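Local coordinates for protein YrdA (PDB 3TIO) that binds zinc, belongs to the gamma-class carbonic anhydrase family, and assembles as a trimer, at residues 126-140 against 143-155. The protein carries 1 engineered substitution. Sequence-based numbering, arbitrary orientation.
Sequences GSLVPQNKRLESGYL and GSPVKQIRPLSDE
Q148 and Y139 meet flat on flat: with CG anti to the backbone N (chi1 -169°) and the chain extended beyond it, Q148 lays its amide over one face of the Y139 ring, the two planes 11° apart. NE2 sits above the ring centre, and Q148 CD lies 3.5 Å from Y139 CD2. Both ends of the amide have polar partners, NE2 giving a hydrogen bond to Y141 OH, while a water donates to OE1 and makes a weak bond with Y139 OH. With an alanine in place of Y139, the Q148 amide would have no ring to lie on and the water no hydroxyl partner there, which would probably leave the amide's rotation less restrained. Beside this stack the backbones pair as an antiparallel hairpin, L140 N reaching R150 O and I149 N reaching L140 O, each 2.8 Å and nearly in line with the carbonyl. L152 N bonds to G138 O at 2.8 Å, approaching from above the carbonyl plane. The hairpin closes the last coil of the left-handed parallel beta-helix characteristic of gamma-class carbonic anhydrases, strand 146-151 running against 139-143 before the chain enters helix 154-176. L140 CD2 lies over one face of the R150 guanidinium, offset toward its rim and 3.8 Å from R150 NH2, whose charge is paired with E156. L152 CD2 packs on L140 CB. Toward the other end V146 points its CB at the coil, its methyls meeting V129, L135 and the aliphatic part of K133; CG1 presses against S127 CB at 3.4 Å, a tight fit. Here L128 takes part with both backbone groups, N to G143 O and O from V146 N, each 2.9 Å. Next to them the cis-linked P145 packs its CB tightly against P130 CG, the two side chains crossing at about a right angle.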
# COMPACT_ATOMS: atom_id res chain seq x y z
N GLY A 126 11.35 0.65 3.15
CA GLY A 126 11.12 -0.77 2.90
C GLY A 126 11.56 -1.74 3.96
O GLY A 126 11.75 -2.93 3.69
N SER A 127 11.69 -1.27 5.19
CA SER A 127 12.12 -2.11 6.30
C SER A 127 10.95 -2.79 6.99
O SER A 127 9.80 -2.38 6.84
CB SER A 127 12.87 -1.28 7.34
OG SER A 127 14.08 -0.76 6.81
N LEU A 128 11.26 -3.85 7.74
CA LEU A 128 10.25 -4.55 8.51
C LEU A 128 10.78 -4.73 9.92
O LEU A 128 11.85 -5.31 10.13
CB LEU A 128 9.91 -5.91 7.89
CG LEU A 128 8.75 -6.63 8.60
CD1 LEU A 128 8.03 -7.54 7.62
CD2 LEU A 128 9.27 -7.40 9.80
N VAL A 129 10.04 -4.19 10.89
CA VAL A 129 10.42 -4.29 12.29
C VAL A 129 9.54 -5.37 12.92
O VAL A 129 8.32 -5.20 13.05
CB VAL A 129 10.19 -2.96 13.04
CG1 VAL A 129 10.62 -3.09 14.50
CG2 VAL A 129 10.97 -1.84 12.35
N PRO A 130 10.15 -6.51 13.30
CA PRO A 130 9.45 -7.65 13.91
C PRO A 130 8.70 -7.31 15.20
O PRO A 130 8.99 -6.31 15.86
CB PRO A 130 10.57 -8.65 14.16
CG PRO A 130 11.59 -8.31 13.12
CD PRO A 130 11.58 -6.80 13.15
N GLN A 131 7.75 -8.17 15.56
CA GLN A 131 6.98 -7.98 16.77
C GLN A 131 7.88 -7.91 18.00
O GLN A 131 8.85 -8.66 18.12
CB GLN A 131 5.98 -9.12 16.96
CG GLN A 131 4.94 -9.24 15.85
CD GLN A 131 3.94 -10.34 16.11
OE1 GLN A 131 3.22 -10.32 17.11
NE2 GLN A 131 3.88 -11.31 15.21
N ASN A 132 7.57 -6.98 18.89
CA ASN A 132 8.30 -6.79 20.14
C ASN A 132 9.77 -6.40 20.02
O ASN A 132 10.49 -6.42 21.02
CB ASN A 132 8.20 -8.05 21.00
CG ASN A 132 6.76 -8.39 21.34
OD1 ASN A 132 6.03 -7.58 21.89
ND2 ASN A 132 6.35 -9.61 21.01
N LYS A 133 10.24 -6.04 18.83
CA LYS A 133 11.64 -5.65 18.71
C LYS A 133 11.84 -4.21 19.18
O LYS A 133 11.06 -3.32 18.84
CB LYS A 133 12.13 -5.78 17.26
CG LYS A 133 13.62 -5.47 17.11
CD LYS A 133 14.14 -5.79 15.72
CE LYS A 133 15.63 -5.50 15.61
NZ LYS A 133 16.45 -6.31 16.56
N ARG A 134 12.88 -3.99 19.98
CA ARG A 134 13.19 -2.66 20.49
C ARG A 134 14.33 -2.06 19.68
O ARG A 134 15.37 -2.70 19.49
CB ARG A 134 13.58 -2.74 21.97
CG ARG A 134 14.11 -1.42 22.54
CD ARG A 134 14.54 -1.58 23.99
NE ARG A 134 13.40 -1.67 24.90
CZ ARG A 134 12.68 -0.63 25.30
NH1 ARG A 134 12.98 0.60 24.89
NH2 ARG A 134 11.66 -0.80 26.13
N LEU A 135 14.13 -0.84 19.18
CA LEU A 135 15.16 -0.16 18.41
C LEU A 135 15.82 0.90 19.28
O LEU A 135 15.18 1.86 19.71
CB LEU A 135 14.55 0.48 17.15
CG LEU A 135 13.76 -0.46 16.23
CD1 LEU A 135 13.54 0.23 14.88
CD2 LEU A 135 14.50 -1.77 16.03
N GLU A 136 17.11 0.70 19.54
CA GLU A 136 17.90 1.59 20.37
C GLU A 136 18.05 3.00 19.82
O GLU A 136 18.31 3.20 18.63
CB GLU A 136 19.28 0.97 20.60
CG GLU A 136 19.24 -0.34 21.35
CD GLU A 136 20.53 -1.13 21.23
OE1 GLU A 136 21.61 -0.54 21.47
OE2 GLU A 136 20.47 -2.33 20.89
N SER A 137 17.89 3.98 20.71
CA SER A 137 17.99 5.39 20.37
C SER A 137 19.33 5.77 19.72
O SER A 137 20.38 5.25 20.09
CB SER A 137 17.78 6.23 21.63
OG SER A 137 17.98 7.60 21.37
N GLY A 138 19.26 6.68 18.76
CA GLY A 138 20.46 7.16 18.09
C GLY A 138 21.07 6.29 17.02
O GLY A 138 22.24 6.48 16.66
N TYR A 139 20.30 5.35 16.48
CA TYR A 139 20.83 4.46 15.44
C TYR A 139 19.99 4.40 14.18
O TYR A 139 18.82 4.77 14.16
CB TYR A 139 20.98 3.03 15.97
CG TYR A 139 22.06 2.84 17.00
CD1 TYR A 139 21.85 3.22 18.33
CD2 TYR A 139 23.28 2.27 16.66
CE1 TYR A 139 22.85 3.03 19.29
CE2 TYR A 139 24.28 2.08 17.61
CZ TYR A 139 24.05 2.46 18.92
OH TYR A 139 25.03 2.27 19.87
N LEU A 140 20.62 3.90 13.12
CA LEU A 140 19.97 3.71 11.84
C LEU A 140 19.66 2.22 11.74
O LEU A 140 20.53 1.38 11.98
CB LEU A 140 20.89 4.10 10.68
CG LEU A 140 20.45 3.59 9.30
CD1 LEU A 140 19.11 4.21 8.92
CD2 LEU A 140 21.51 3.92 8.26
N GLY A 143 16.47 -2.94 6.68
CA GLY A 143 16.29 -4.35 6.37
C GLY A 143 14.96 -4.99 6.71
O GLY A 143 14.11 -4.39 7.37
N SER A 144 14.79 -6.22 6.25
CA SER A 144 13.58 -6.99 6.50
C SER A 144 13.98 -8.41 6.88
O SER A 144 14.22 -9.25 6.00
CB SER A 144 12.70 -7.01 5.24
OG SER A 144 11.52 -7.76 5.46
N PRO A 145 14.07 -8.71 8.18
CA PRO A 145 13.82 -7.79 9.30
C PRO A 145 14.98 -6.81 9.47
O PRO A 145 16.09 -7.05 8.99
CB PRO A 145 13.68 -8.73 10.49
CG PRO A 145 14.68 -9.79 10.16
CD PRO A 145 14.40 -10.05 8.69
N VAL A 146 14.73 -5.71 10.17
CA VAL A 146 15.76 -4.71 10.38
C VAL A 146 16.94 -5.18 11.21
O VAL A 146 16.81 -6.05 12.07
CB VAL A 146 15.21 -3.43 11.05
CG1 VAL A 146 14.24 -2.72 10.13
CG2 VAL A 146 14.55 -3.78 12.38
N LYS A 147 18.09 -4.58 10.94
CA LYS A 147 19.32 -4.84 11.66
C LYS A 147 19.84 -3.47 12.03
O LYS A 147 19.61 -2.49 11.31
CB LYS A 147 20.34 -5.55 10.78
CG LYS A 147 19.99 -6.98 10.40
CD LYS A 147 21.09 -7.60 9.55
CE LYS A 147 20.79 -9.06 9.23
NZ LYS A 147 21.89 -9.68 8.44
N GLN A 148 20.54 -3.38 13.16
CA GLN A 148 21.12 -2.12 13.60
C GLN A 148 22.32 -1.92 12.67
O GLN A 148 23.24 -2.74 12.66
CB GLN A 148 21.58 -2.23 15.05
CG GLN A 148 21.97 -0.90 15.68
CD GLN A 148 22.35 -1.04 17.13
OE1 GLN A 148 23.42 -1.56 17.46
NE2 GLN A 148 21.48 -0.59 18.02
N ILE A 149 22.29 -0.84 11.89
CA ILE A 149 23.37 -0.58 10.94
C ILE A 149 24.53 0.23 11.52
O ILE A 149 25.68 -0.21 11.47
CB ILE A 149 22.83 0.17 9.70
CG1 ILE A 149 21.65 -0.60 9.11
CG2 ILE A 149 23.93 0.33 8.66
CD1 ILE A 149 22.00 -2.00 8.64
N ARG A 150 24.22 1.40 12.06
CA ARG A 150 25.26 2.27 12.60
C ARG A 150 24.63 3.42 13.37
O ARG A 150 23.42 3.65 13.28
CB ARG A 150 26.08 2.86 11.45
CG ARG A 150 25.24 3.71 10.50
CD ARG A 150 26.08 4.38 9.43
NE ARG A 150 25.28 5.11 8.46
CZ ARG A 150 24.57 6.21 8.73
NH1 ARG A 150 24.56 6.71 9.96
NH2 ARG A 150 23.87 6.80 7.77
N PRO A 151 25.44 4.15 14.15
CA PRO A 151 24.89 5.27 14.91
C PRO A 151 24.58 6.41 13.94
O PRO A 151 25.23 6.53 12.90
CB PRO A 151 26.04 5.65 15.86
CG PRO A 151 26.80 4.36 16.01
CD PRO A 151 26.80 3.83 14.61
N LEU A 152 23.59 7.23 14.28
CA LEU A 152 23.25 8.36 13.43
C LEU A 152 24.26 9.47 13.68
O LEU A 152 24.74 9.63 14.80
CB LEU A 152 21.85 8.89 13.77
CG LEU A 152 20.67 7.95 13.55
CD1 LEU A 152 19.38 8.65 13.95
CD2 LEU A 152 20.62 7.53 12.09
N SER A 153 24.60 10.23 12.64
CA SER A 153 25.54 11.33 12.79
C SER A 153 24.80 12.50 13.41
O SER A 153 23.56 12.50 13.46
CB SER A 153 26.11 11.74 11.43
OG SER A 153 25.09 12.27 10.60
N ASP A 154 25.53 13.50 13.90
CA ASP A 154 24.89 14.66 14.50
C ASP A 154 24.06 15.37 13.43
O ASP A 154 23.00 15.92 13.72
CB ASP A 154 25.94 15.63 15.07
CG ASP A 154 26.72 15.03 16.22
OD1 ASP A 154 26.08 14.47 17.14
OD2 ASP A 154 27.96 15.12 16.21
N GLU A 155 24.55 15.33 12.20
CA GLU A 155 23.86 15.96 11.08
C GLU A 155 22.52 15.25 10.85
O GLU A 155 21.50 15.90 10.62
CB GLU A 155 24.71 15.87 9.82
CG GLU A 155 24.12 16.57 8.61
CD GLU A 155 23.98 18.07 8.81
OE1 GLU A 155 25.01 18.73 9.07
OE2 GLU A 155 22.85 18.58 8.71
O HOH W 1 25.17 -1.06 20.11